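Local coordinates for putative hemin transport system, substrate-binding protein (Burkholderia cenocepacia J2315, PDB 5GIZ), which binds heme in the periplasm and probably hands it to an ABC transporter for import into the cell, at residues A16-A21 against F251-P256; T161-A166 against K192-E197; L57-L62 against I82-G87; T27-L32 against A114-D119. One frame throughout, in Å; residues are numbered along the deposited sequence. Where two conformers were deposited one is given.

Interaction 1. Residues A16-A21 against F251-P256; sequences AETAFA and FGPRLP
Arg254 grips the carboxylate of Glu17 side-on, with one nitrogen to each oxygen. This salt bridge ties helix 13-23 of the N-terminal lobe to the turn that leads into helix 255-269, in the two-lobed fold of a periplasmic heme-binding protein. NE of Arg254 gives a hydrogen bond of 2.9 Å to OE1 of Glu17, with an N-H...O angle of 143°. NH2 of Arg254 gives one of 2.9 Å to OE2 of Glu17, somewhat straighter at 157°. The two flat groups are not coplanar; their planes are 54° apart. NE reaches OE1 on the syn side, out of the carboxylate plane, and NH2 comes to OE2 from above that plane. The arginine chain bends at chi3, which turns the NE edge toward the glutamate. Tyr41 adds a cation-pi contact to Arg254. The side chain of Glu17 is about 5 Å from Gly13, which binds heme in another structure of this protein.

Water 1 fastens the same carboxylate to the backbone. It donates to OE1 of Glu17 and accepts from N of Arg254. OE1 thus takes two bonds, and the water serves the N-cap residue of helix 255-269. A type I turn from Gly252 to Leu255 holds Pro253 and Arg254 at its corner.

Packing centres on the Pro253 ring, which rests against the helix. Its CG lies 4.2 Å from CB of Ala21. The OG1 of Thr18 is bonded to the backbone O of Ala14, within its own helix. Pro253 also sets its CD 3.7 Å from CB of Glu17 and 3.5 Å from OG1 of Thr18.

Interaction 2. Residues T161-A166 against K192-E197; sequences TQALVA and KPLTTE
Val165 and Lys192 form an antiparallel hydrogen-bonded pair, and Leu164 and Pro193 the non-hydrogen-bonded pair beside it. N of Val165 donates to O of Lys192 at 3.0 Å, and N of Lys192 returns a bond of 3.1 Å to O of Val165. Past the proline, N of Leu194 bonds to O of Ala163 at 2.7 Å, nearly in line with the carbonyl. CA of Pro193 makes a CA-H...O contact with the same oxygen. The touching parts run 131° apart, so the pairing is short and splayed. Strand 162-166 also pairs with strand 151-159, so this contact lies at one side of the sheet of the C-terminal lobe.

Leu164 and Pro193 share one face of the sheet. CG of Leu164 stands anti to the backbone N (chi1 -173°), and its CD1 comes 3.8 Å from CD of Pro193. On the face of Val165, its side chain is crossed at about a right angle by that of Leu194, just past the strand. CG1 of Val165 is 3.9 Å from CB of Leu194. Met185 touches both residues. Leu164 also touches Tyr191, a heme-binding residue.

Thr195 caps helix 196-202 through a bond from N of Ala198 to its OG1. Ordinary aliphatic contacts flank the backbone bonds. Pro193 falls at a non-hydrogen-bonded position, so its lack of an N-H costs the pairing nothing; the bonds are made at Lys192 and Leu194 on either side.

Interaction 3. Residues L57-L62 against I82-G87; sequences LSAEGL and IAQVKG
Ala59 sits against Val85 and Gln84, where the first turn of helix 59-64 meets helix 79-87. The two CA atoms of Ala59 and Val85 are 6.0 Å apart, a close approach that the small methyl of Ala59 allows. CB of Ala59 lies 4.0 Å from CG2 of Val85. CD2 of Leu62, one turn further on, lies 4.0 Å from the same CG2 of Val85. Val85 has CG2 anti to its carbonyl carbon and CG1 anti to its backbone N (chi1 171°). This sets CG2 between Ala59 and Leu62, while CG1 also faces CD2 of Leu62. The Leu62 and Val85 side chains cross at about a right angle.

Gln84 is extended, with chi1 -171° and chi2 177°. It passes over the Ala59 methyl, and its OE1 comes 3.6 Å from that CB. Its NE2 ends 4.0 Å from CG of Glu60. The glutamate bends back at chi2. At the other end of the contact from Glu60, CD1 of buried Leu57 meets CD1 of Ile82 at 4.2 Å.

Ser58 is the N-cap of helix 59-64, and its OG accepts from N of Gly61 at 2.9 Å. Val92 of strand 91-94 also touches Val85, and Ile9 of strand 6-11 touches Leu62. The two helices therefore meet beside the parallel sheet of the N-terminal lobe. The chemistry is aliphatic inside, with the polar ends of Gln84 and Glu60 on the solvent side. Aliphatic contacts thus hold the inner side, without a directional bond between the two segments.

Interaction 4. Residues T27-L32 against A114-D119; sequences TPRYRL and ALDVRD
Tyr30 lays one ring face on Leu115 in the tightly packed half of this contact. CD1 of Leu115 stands 3.9 Å from the ring centroid of Tyr30 and 15° off the normal, a CH-pi contact. CG1 of Val117 comes to the ring edge, 3.9 Å from CE2 of Tyr30. On the opposite face lies OG1 of Thr27. The tyrosine ring is swung between its own backbone N and carbonyl carbon. Leu22 and Val8 also touch it.

The outer half is polar and looser. NE and NH2 of Arg29 share OD2 of Asp116 in a salt bridge, each at 2.8 Å, through weak, bent hydrogen bonds with angles of 128° and 124°. The guanidinium and carboxylate planes are nearly perpendicular. The arginine chain folds at chi2 and chi3 to reach this exposed aspartate. Water 3 links O of Arg29 to O of Leu115, the second bond weak.

Thr27 forms an ST turn, its OG1 accepting from N of Arg29. Asp116, with positive phi, follows helix 101-114 in a Schellman motif, and Val117 is the N-cap of helix 118-141. The arrangement is a helix-to-helix junction packed on the edge strand 30-35 of a parallel alpha/beta sheet.

Interactions 1 and 4 share one neighbourhood. Helix 13-23 and strand 30-35 follow each other in the chain, and the contacts touch where Ala19 packs near Leu115 and Tyr30. Interaction 3 shares the N-terminal lobe with interaction 4 but touches neither; interaction 1 ties that lobe to the turn before helix 255-269. Interaction 2 stands apart in the other lobe, its centre about 43 Å from that of interaction 4. All four are partly buried. Interaction 1 lies nearest the chain centre and relies on a two-pronged salt bridge. Interaction 4 has a weaker, one-oxygen version at the surface, beside a buried aromatic face. Interaction 2 pairs strands; interaction 3 joins helices by aliphatic contacts.

Interaction 1. Residues A16-A21 against F251-P256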
loop_
_atom_site.group_PDB
_atom_site.type_symbol
_atom_site.label_atom_id
_atom_site.label_comp_id
_atom_site.label_asym_id
_atom_site.label_seq_id
_atom_site.Cartn_x
_atom_site.Cartn_y
_atom_site.Cartn_z
ATOM N N ALA A 16 -5.914 8.947 0.471
ATOM C CA ALA A 16 -6.368 9.629 1.639
ATOM C C ALA A 16 -5.185 10.140 2.464
ATOM O O ALA A 16 -5.208 11.260 2.963
ATOM C CB ALA A 16 -7.269 8.743 2.492
ATOM N N GLU A 17 -4.154 9.312 2.610
ATOM C CA GLU A 17 -2.951 9.762 3.284
ATOM C C GLU A 17 -2.381 10.994 2.617
ATOM O O GLU A 17 -1.930 11.924 3.316
ATOM C CB GLU A 17 -1.897 8.670 3.309
ATOM C CG GLU A 17 -2.226 7.495 4.235
ATOM C CD GLU A 17 -1.040 6.622 4.523
ATOM O OE1 GLU A 17 0.080 7.141 4.714
ATOM O OE2 GLU A 17 -1.172 5.381 4.560
ATOM N N THR A 18 -2.345 10.981 1.287
ATOM C CA THR A 18 -1.808 12.123 0.572
ATOM C C THR A 18 -2.617 13.378 0.852
ATOM O O THR A 18 -2.076 14.423 1.220
ATOM C CB THR A 18 -1.791 11.794 -0.914
ATOM O OG1 THR A 18 -0.963 10.643 -1.183
ATOM C CG2 THR A 18 -1.264 12.965 -1.762
ATOM N N ALA A 19 -3.932 13.250 0.745
ATOM C CA ALA A 19 -4.774 14.389 1.044
ATOM C C ALA A 19 -4.567 14.922 2.436
ATOM O O ALA A 19 -4.400 16.128 2.650
ATOM C CB ALA A 19 -6.225 14.059 0.819
ATOM N N PHE A 20 -4.571 14.044 3.432
ATOM C CA PHE A 20 -4.414 14.534 4.782
ATOM C C PHE A 20 -3.043 15.137 4.978
ATOM O O PHE A 20 -2.936 16.084 5.726
ATOM C CB PHE A 20 -4.768 13.463 5.843
ATOM C CG PHE A 20 -6.251 13.266 6.032
ATOM C CD1 PHE A 20 -7.036 14.243 6.569
ATOM C CD2 PHE A 20 -6.850 12.130 5.581
ATOM C CE1 PHE A 20 -8.417 14.064 6.694
ATOM C CE2 PHE A 20 -8.202 11.915 5.762
ATOM C CZ PHE A 20 -8.992 12.896 6.250
ATOM N N ALA A 21 -2.004 14.614 4.297
ATOM C CA ALA A 21 -0.623 15.081 4.464
ATOM C C ALA A 21 -0.410 16.511 3.920
ATOM O O ALA A 21 0.547 17.172 4.284
ATOM C CB ALA A 21 0.338 14.109 3.782
ATOM N N PHE A 251 2.008 2.547 -1.037
ATOM C CA PHE A 251 2.630 3.494 -1.994
ATOM C C PHE A 251 2.049 4.892 -1.834
ATOM O O PHE A 251 1.449 5.455 -2.757
ATOM C CB PHE A 251 2.560 2.930 -3.442
ATOM C CG PHE A 251 3.697 2.069 -3.723
ATOM C CD1 PHE A 251 3.665 0.730 -3.379
ATOM C CD2 PHE A 251 4.896 2.606 -4.167
ATOM C CE1 PHE A 251 4.750 -0.074 -3.559
ATOM C CE2 PHE A 251 6.024 1.809 -4.298
ATOM C CZ PHE A 251 5.956 0.479 -3.982
ATOM N N GLY A 252 2.194 5.438 -0.636
ATOM C CA GLY A 252 1.810 6.777 -0.324
ATOM C C GLY A 252 2.911 7.632 0.296
ATOM O O GLY A 252 4.109 7.313 0.176
ATOM N N PRO A 253 2.539 8.726 0.969
ATOM C CA PRO A 253 3.552 9.667 1.425
ATOM C C PRO A 253 4.489 9.114 2.479
ATOM O O PRO A 253 5.459 9.754 2.832
ATOM C CB PRO A 253 2.749 10.882 1.908
ATOM C CG PRO A 253 1.400 10.334 2.165
ATOM C CD PRO A 253 1.172 9.214 1.225
ATOM N N ARG A 254 4.158 7.962 3.061
ATOM C CA ARG A 254 5.069 7.308 4.022
ATOM C C ARG A 254 6.020 6.328 3.405
ATOM O O ARG A 254 6.723 5.607 4.094
ATOM C CB ARG A 254 4.270 6.591 5.138
ATOM C CG ARG A 254 3.462 7.507 6.041
ATOM C CD ARG A 254 2.754 6.761 7.182
ATOM N NE ARG A 254 1.716 5.881 6.688
ATOM C CZ ARG A 254 1.169 4.854 7.382
ATOM N NH1 ARG A 254 1.657 4.503 8.569
ATOM N NH2 ARG A 254 0.186 4.144 6.858
ATOM N N LEU A 255 6.095 6.329 2.070
ATOM C CA LEU A 255 6.952 5.360 1.390
ATOM C C LEU A 255 8.394 5.336 1.975
ATOM O O LEU A 255 8.940 4.288 2.200
ATOM C CB LEU A 255 6.989 5.599 -0.127
ATOM C CG LEU A 255 7.808 4.567 -0.898
ATOM C CD1 LEU A 255 7.210 3.186 -0.941
ATOM C CD2 LEU A 255 8.026 5.055 -2.315
ATOM N N PRO A 256 9.029 6.493 2.180
ATOM C CA PRO A 256 10.405 6.481 2.691
ATOM C C PRO A 256 10.513 5.787 4.049
ATOM O O PRO A 256 11.411 4.957 4.232
ATOM C CB PRO A 256 10.764 7.947 2.762
ATOM C CG PRO A 256 9.889 8.581 1.706
ATOM C CD PRO A 256 8.571 7.868 1.889
HETATM O O HOH W 1 1.822 6.363 2.806
#

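Interaction 2. Residues T161-A166 against K192-E197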
loop_
_atom_site.group_PDB
_atom_site.type_symbol
_atom_site.label_atom_id
_atom_site.label_comp_id
_atom_site.label_asym_id
_atom_site.label_seq_id
_atom_site.Cartn_x
_atom_site.Cartn_y
_atom_site.Cartn_z
ATOM N N THR A 161 -4.727 -24.359 3.604
ATOM C CA THR A 161 -3.287 -24.560 3.749
ATOM C C THR A 161 -2.458 -23.904 2.632
ATOM O O THR A 161 -1.234 -24.049 2.631
ATOM C CB THR A 161 -2.921 -26.062 3.785
ATOM O OG1 THR A 161 -3.293 -26.705 2.548
ATOM C CG2 THR A 161 -3.594 -26.764 4.977
ATOM N N GLN A 162 -3.097 -23.201 1.693
ATOM C CA GLN A 162 -2.373 -22.610 0.548
ATOM C C GLN A 162 -2.222 -21.105 0.631
ATOM O O GLN A 162 -3.193 -20.372 0.608
ATOM C CB GLN A 162 -3.010 -23.000 -0.772
ATOM C CG GLN A 162 -2.107 -22.714 -1.948
ATOM C CD GLN A 162 -2.521 -23.495 -3.171
ATOM O OE1 GLN A 162 -1.682 -24.101 -3.847
ATOM N NE2 GLN A 162 -3.811 -23.473 -3.469
ATOM N N ALA A 163 -0.964 -20.641 0.609
ATOM C CA ALA A 163 -0.701 -19.216 0.643
ATOM C C ALA A 163 -0.876 -18.603 -0.734
ATOM O O ALA A 163 -0.520 -19.243 -1.757
ATOM C CB ALA A 163 0.726 -18.964 1.097
ATOM N N LEU A 164 -1.365 -17.378 -0.767
ATOM C CA LEU A 164 -1.388 -16.558 -1.990
ATOM C C LEU A 164 -0.187 -15.605 -1.912
ATOM O O LEU A 164 -0.074 -14.865 -0.937
ATOM C CB LEU A 164 -2.702 -15.787 -2.049
ATOM C CG LEU A 164 -2.955 -15.009 -3.335
ATOM C CD1 LEU A 164 -3.354 -15.971 -4.441
ATOM C CD2 LEU A 164 -4.028 -13.958 -3.138
ATOM N N VAL A 165 0.678 -15.639 -2.932
ATOM C CA VAL A 165 1.972 -14.957 -2.863
ATOM C C VAL A 165 2.184 -13.998 -4.031
ATOM O O VAL A 165 1.596 -14.171 -5.087
ATOM C CB VAL A 165 3.132 -15.972 -2.788
ATOM C CG1 VAL A 165 2.966 -16.829 -1.548
ATOM C CG2 VAL A 165 3.192 -16.834 -4.063
ATOM N N ALA A 166 3.010 -12.973 -3.808
ATOM C CA ALA A 166 3.252 -11.915 -4.774
ATOM C C ALA A 166 4.408 -12.240 -5.724
ATOM O O ALA A 166 5.508 -12.576 -5.307
ATOM C CB ALA A 166 3.541 -10.621 -4.050
ATOM N N LYS A 192 -0.419 -15.354 -7.085
ATOM C CA LYS A 192 -0.785 -16.707 -7.472
ATOM C C LYS A 192 -0.729 -17.622 -6.241
ATOM O O LYS A 192 0.090 -17.369 -5.332
ATOM C CB LYS A 192 0.130 -17.166 -8.629
ATOM C CG LYS A 192 0.796 -18.524 -8.489
ATOM C CD LYS A 192 2.112 -18.644 -9.264
ATOM C CE LYS A 192 1.997 -18.355 -10.743
ATOM N NZ LYS A 192 1.201 -19.405 -11.425
ATOM N N PRO A 193 -1.616 -18.644 -6.171
ATOM C CA PRO A 193 -1.512 -19.657 -5.112
ATOM C C PRO A 193 -0.182 -20.372 -5.161
ATOM O O PRO A 193 0.266 -20.796 -6.244
ATOM C CB PRO A 193 -2.666 -20.612 -5.418
ATOM C CG PRO A 193 -3.684 -19.737 -6.067
ATOM C CD PRO A 193 -2.888 -18.782 -6.924
ATOM N N LEU A 194 0.445 -20.496 -4.000
ATOM C CA LEU A 194 1.758 -21.077 -3.868
ATOM C C LEU A 194 1.692 -22.581 -3.773
ATOM O O LEU A 194 1.077 -23.106 -2.870
ATOM C CB LEU A 194 2.422 -20.530 -2.595
ATOM C CG LEU A 194 3.838 -20.986 -2.276
ATOM C CD1 LEU A 194 4.879 -20.472 -3.266
ATOM C CD2 LEU A 194 4.146 -20.585 -0.822
ATOM N N THR A 195 2.369 -23.258 -4.683
ATOM C CA THR A 195 2.460 -24.705 -4.636
ATOM C C THR A 195 3.731 -25.038 -3.867
ATOM O O THR A 195 4.698 -24.256 -3.898
ATOM C CB THR A 195 2.553 -25.273 -6.049
ATOM O OG1 THR A 195 3.727 -24.749 -6.695
ATOM C CG2 THR A 195 1.316 -24.883 -6.850
ATOM N N THR A 196 3.745 -26.191 -3.194
ATOM C CA THR A 196 4.908 -26.574 -2.377
ATOM C C THR A 196 6.155 -26.692 -3.247
ATOM O O THR A 196 7.247 -26.415 -2.788
ATOM C CB THR A 196 4.703 -27.891 -1.585
ATOM O OG1 THR A 196 4.595 -28.983 -2.501
ATOM C CG2 THR A 196 3.465 -27.825 -0.664
ATOM N N GLU A 197 5.969 -27.062 -4.509
ATOM C CA GLU A 197 7.040 -27.066 -5.513
ATOM C C GLU A 197 7.602 -25.677 -5.791
ATOM O O GLU A 197 8.828 -25.478 -5.772
ATOM C CB GLU A 197 6.496 -27.672 -6.815
ATOM C CG GLU A 197 7.293 -27.449 -8.091
ATOM C CD GLU A 197 6.726 -28.268 -9.244
ATOM O OE1 GLU A 197 5.481 -28.400 -9.323
ATOM O OE2 GLU A 197 7.514 -28.785 -10.067
HETATM O O HOH W 2 1.307 -22.484 0.447
#

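Interaction 3. Residues L57-L62 against I82-G87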
loop_
_atom_site.group_PDB
_atom_site.type_symbol
_atom_site.label_atom_id
_atom_site.label_comp_id
_atom_site.label_asym_id
_atom_site.label_seq_id
_atom_site.Cartn_x
_atom_site.Cartn_y
_atom_site.Cartn_z
ATOM N N LEU A 57 -17.656 -0.471 -4.271
ATOM C CA LEU A 57 -18.192 0.795 -3.758
ATOM C C LEU A 57 -19.697 0.816 -3.837
ATOM O O LEU A 57 -20.273 0.269 -4.792
ATOM C CB LEU A 57 -17.607 1.971 -4.529
ATOM C CG LEU A 57 -16.119 2.252 -4.373
ATOM C CD1 LEU A 57 -15.629 3.303 -5.310
ATOM C CD2 LEU A 57 -15.795 2.677 -2.958
ATOM N N SER A 58 -20.351 1.454 -2.862
ATOM C CA SER A 58 -21.753 1.784 -2.964
ATOM C C SER A 58 -21.906 3.167 -3.577
ATOM O O SER A 58 -21.639 4.184 -2.920
ATOM C CB SER A 58 -22.420 1.781 -1.599
ATOM O OG SER A 58 -23.746 2.301 -1.660
ATOM N N ALA A 59 -22.351 3.211 -4.836
ATOM C CA ALA A 59 -22.502 4.483 -5.479
ATOM C C ALA A 59 -23.548 5.343 -4.755
ATOM O O ALA A 59 -23.346 6.543 -4.562
ATOM C CB ALA A 59 -22.847 4.314 -6.944
ATOM N N GLU A 60 -24.658 4.724 -4.344
ATOM C CA GLU A 60 -25.688 5.423 -3.624
ATOM C C GLU A 60 -25.192 5.967 -2.297
ATOM O O GLU A 60 -25.495 7.095 -1.937
ATOM C CB GLU A 60 -26.867 4.493 -3.308
ATOM C CG GLU A 60 -27.426 3.797 -4.511
ATOM C CD GLU A 60 -26.962 2.352 -4.588
ATOM O OE1 GLU A 60 -27.816 1.473 -4.280
ATOM O OE2 GLU A 60 -25.778 2.072 -4.927
ATOM N N GLY A 61 -24.435 5.151 -1.575
ATOM C CA GLY A 61 -23.852 5.595 -0.311
ATOM C C GLY A 61 -22.903 6.742 -0.494
ATOM O O GLY A 61 -22.931 7.745 0.240
ATOM N N LEU A 62 -22.046 6.589 -1.479
ATOM C CA LEU A 62 -21.107 7.639 -1.839
ATOM C C LEU A 62 -21.829 8.932 -2.200
ATOM O O LEU A 62 -21.537 10.012 -1.662
ATOM C CB LEU A 62 -20.208 7.083 -2.958
ATOM C CG LEU A 62 -19.009 7.936 -3.348
ATOM C CD1 LEU A 62 -17.984 7.093 -4.119
ATOM C CD2 LEU A 62 -19.403 9.147 -4.210
ATOM N N ILE A 82 -18.614 3.492 -10.420
ATOM C CA ILE A 82 -17.944 4.721 -10.865
ATOM C C ILE A 82 -18.803 5.429 -11.903
ATOM O O ILE A 82 -18.958 6.661 -11.916
ATOM C CB ILE A 82 -16.536 4.434 -11.429
ATOM C CG1 ILE A 82 -15.598 3.883 -10.366
ATOM C CG2 ILE A 82 -15.936 5.695 -12.025
ATOM C CD1 ILE A 82 -15.339 4.832 -9.199
ATOM N N ALA A 83 -19.362 4.656 -12.819
ATOM C CA ALA A 83 -20.166 5.254 -13.850
ATOM C C ALA A 83 -21.413 5.950 -13.266
ATOM O O ALA A 83 -21.803 7.020 -13.748
ATOM C CB ALA A 83 -20.552 4.191 -14.857
ATOM N N GLN A 84 -22.059 5.332 -12.274
ATOM C CA GLN A 84 -23.215 5.943 -11.625
ATOM C C GLN A 84 -22.836 7.277 -10.948
ATOM O O GLN A 84 -23.608 8.244 -10.988
ATOM C CB GLN A 84 -23.858 4.988 -10.608
ATOM C CG GLN A 84 -25.178 5.493 -10.058
ATOM C CD GLN A 84 -25.865 4.526 -9.090
ATOM O OE1 GLN A 84 -25.545 3.332 -9.040
ATOM N NE2 GLN A 84 -26.804 5.051 -8.307
ATOM N N VAL A 85 -21.645 7.336 -10.349
ATOM C CA VAL A 85 -21.207 8.579 -9.681
ATOM C C VAL A 85 -20.934 9.707 -10.674
ATOM O O VAL A 85 -21.382 10.873 -10.498
ATOM C CB VAL A 85 -19.962 8.318 -8.792
ATOM C CG1 VAL A 85 -19.343 9.626 -8.249
ATOM C CG2 VAL A 85 -20.310 7.361 -7.651
ATOM N N LYS A 86 -20.256 9.368 -11.769
ATOM C CA LYS A 86 -20.004 10.328 -12.809
ATOM C C LYS A 86 -21.325 10.778 -13.427
ATOM O O LYS A 86 -21.509 11.957 -13.705
ATOM C CB LYS A 86 -19.121 9.695 -13.888
ATOM C CG LYS A 86 -17.646 9.558 -13.476
ATOM C CD LYS A 86 -16.852 8.954 -14.619
ATOM C CE LYS A 86 -15.433 8.617 -14.229
ATOM N NZ LYS A 86 -14.795 7.696 -15.218
ATOM N N GLY A 87 -22.257 9.843 -13.601
ATOM C CA GLY A 87 -23.554 10.155 -14.183
ATOM C C GLY A 87 -24.428 11.077 -13.361
ATOM O O GLY A 87 -25.389 11.669 -13.889
#

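Interaction 4. Residues T27-L32 against A114-D119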
loop_
_atom_site.group_PDB
_atom_site.type_symbol
_atom_site.label_atom_id
_atom_site.label_comp_id
_atom_site.label_asym_id
_atom_site.label_seq_id
_atom_site.Cartn_x
_atom_site.Cartn_y
_atom_site.Cartn_z
ATOM N N THR A 27 -9.619 22.354 5.083
ATOM C CA THR A 27 -8.846 23.562 4.851
ATOM C C THR A 27 -9.807 24.608 4.308
ATOM O O THR A 27 -11.022 24.381 4.284
ATOM C CB THR A 27 -7.711 23.303 3.831
ATOM O OG1 THR A 27 -8.260 23.175 2.506
ATOM C CG2 THR A 27 -6.924 22.056 4.212
ATOM N N PRO A 28 -9.285 25.765 3.881
ATOM C CA PRO A 28 -10.238 26.658 3.241
ATOM C C PRO A 28 -10.796 26.093 1.914
ATOM O O PRO A 28 -11.941 26.358 1.593
ATOM C CB PRO A 28 -9.420 27.942 3.020
ATOM C CG PRO A 28 -8.381 27.905 4.098
ATOM C CD PRO A 28 -8.026 26.451 4.233
ATOM N N ARG A 29 -10.015 25.296 1.180
ATOM C CA ARG A 29 -10.412 24.890 -0.173
ATOM C C ARG A 29 -11.226 23.600 -0.222
ATOM O O ARG A 29 -11.850 23.314 -1.245
ATOM C CB ARG A 29 -9.191 24.721 -1.111
ATOM C CG ARG A 29 -8.108 25.812 -1.088
ATOM C CD ARG A 29 -8.289 26.973 -2.066
ATOM N NE ARG A 29 -8.886 26.582 -3.346
ATOM C CZ ARG A 29 -10.155 26.788 -3.708
ATOM N NH1 ARG A 29 -11.022 27.405 -2.901
ATOM N NH2 ARG A 29 -10.568 26.366 -4.898
ATOM N N TYR A 30 -11.210 22.794 0.837
ATOM C CA TYR A 30 -11.881 21.487 0.757
ATOM C C TYR A 30 -12.016 20.844 2.120
ATOM O O TYR A 30 -11.296 21.179 3.061
ATOM C CB TYR A 30 -11.111 20.507 -0.156
ATOM C CG TYR A 30 -9.712 20.251 0.342
ATOM C CD1 TYR A 30 -9.449 19.275 1.290
ATOM C CD2 TYR A 30 -8.658 21.035 -0.102
ATOM C CE1 TYR A 30 -8.170 19.071 1.756
ATOM C CE2 TYR A 30 -7.383 20.837 0.348
ATOM C CZ TYR A 30 -7.127 19.857 1.268
ATOM O OH TYR A 30 -5.831 19.688 1.729
ATOM N N ARG A 31 -12.939 19.896 2.207
ATOM C CA ARG A 31 -13.122 19.059 3.393
ATOM C C ARG A 31 -13.326 17.629 2.935
ATOM O O ARG A 31 -14.122 17.373 2.018
ATOM C CB ARG A 31 -14.364 19.548 4.179
ATOM C CG ARG A 31 -14.235 20.975 4.689
ATOM C CD ARG A 31 -15.544 21.631 5.092
ATOM N NE ARG A 31 -16.336 22.100 3.958
ATOM C CZ ARG A 31 -17.514 21.611 3.604
ATOM N NH1 ARG A 31 -18.047 20.603 4.303
ATOM N NH2 ARG A 31 -18.163 22.128 2.553
ATOM N N LEU A 32 -12.593 16.680 3.513
ATOM C CA LEU A 32 -12.777 15.287 3.210
ATOM C C LEU A 32 -13.984 14.794 4.023
ATOM O O LEU A 32 -14.026 15.030 5.225
ATOM C CB LEU A 32 -11.508 14.515 3.544
ATOM C CG LEU A 32 -10.289 15.156 2.843
ATOM C CD1 LEU A 32 -8.964 14.935 3.553
ATOM C CD2 LEU A 32 -10.214 14.665 1.412
ATOM N N ALA A 114 -5.688 18.648 -7.886
ATOM C CA ALA A 114 -7.131 18.426 -7.857
ATOM C C ALA A 114 -7.787 19.240 -6.756
ATOM O O ALA A 114 -8.926 19.698 -6.908
ATOM C CB ALA A 114 -7.448 16.952 -7.678
ATOM N N LEU A 115 -7.064 19.411 -5.645
ATOM C CA LEU A 115 -7.550 20.113 -4.439
ATOM C C LEU A 115 -7.228 21.625 -4.433
ATOM O O LEU A 115 -7.584 22.320 -3.486
ATOM C CB LEU A 115 -7.008 19.447 -3.170
ATOM C CG LEU A 115 -7.486 18.010 -2.919
ATOM C CD1 LEU A 115 -6.839 17.486 -1.649
ATOM C CD2 LEU A 115 -8.998 17.894 -2.834
ATOM N N ASP A 116 -6.577 22.078 -5.496
ATOM C CA ASP A 116 -6.180 23.480 -5.692
ATOM C C ASP A 116 -5.320 23.951 -4.534
ATOM O O ASP A 116 -5.497 25.054 -3.979
ATOM C CB ASP A 116 -7.422 24.344 -5.890
ATOM C CG ASP A 116 -7.101 25.751 -6.308
ATOM O OD1 ASP A 116 -6.084 26.022 -6.998
ATOM O OD2 ASP A 116 -7.942 26.609 -5.952
ATOM N N VAL A 117 -4.376 23.091 -4.153
ATOM C CA VAL A 117 -3.374 23.472 -3.168
ATOM C C VAL A 117 -1.969 23.190 -3.693
ATOM O O VAL A 117 -1.206 22.430 -3.096
ATOM C CB VAL A 117 -3.620 22.817 -1.801
ATOM C CG1 VAL A 117 -4.870 23.407 -1.141
ATOM C CG2 VAL A 117 -3.746 21.279 -1.888
ATOM N N ARG A 118 -1.620 23.826 -4.810
ATOM C CA ARG A 118 -0.295 23.670 -5.430
ATOM C C ARG A 118 0.873 23.886 -4.457
ATOM O O ARG A 118 1.772 23.076 -4.425
ATOM C CB ARG A 118 -0.181 24.598 -6.656
ATOM C CG ARG A 118 1.224 25.119 -6.992
ATOM C CD ARG A 118 1.153 26.185 -8.087
ATOM N NE ARG A 118 0.999 27.533 -7.534
ATOM C CZ ARG A 118 2.004 28.275 -7.073
ATOM N NH1 ARG A 118 3.245 27.802 -7.086
ATOM N NH2 ARG A 118 1.778 29.496 -6.595
ATOM N N ASP A 119 0.860 24.962 -3.685
ATOM C CA ASP A 119 1.957 25.260 -2.742
ATOM C C ASP A 119 2.171 24.150 -1.679
ATOM O O ASP A 119 3.299 23.746 -1.419
ATOM C CB ASP A 119 1.735 26.606 -2.049
ATOM C CG ASP A 119 2.080 27.811 -2.948
ATOM O OD1 ASP A 119 2.564 27.633 -4.089
ATOM O OD2 ASP A 119 1.854 28.954 -2.485
HETATM O O HOH W 3 -10.555 22.282 -3.592
#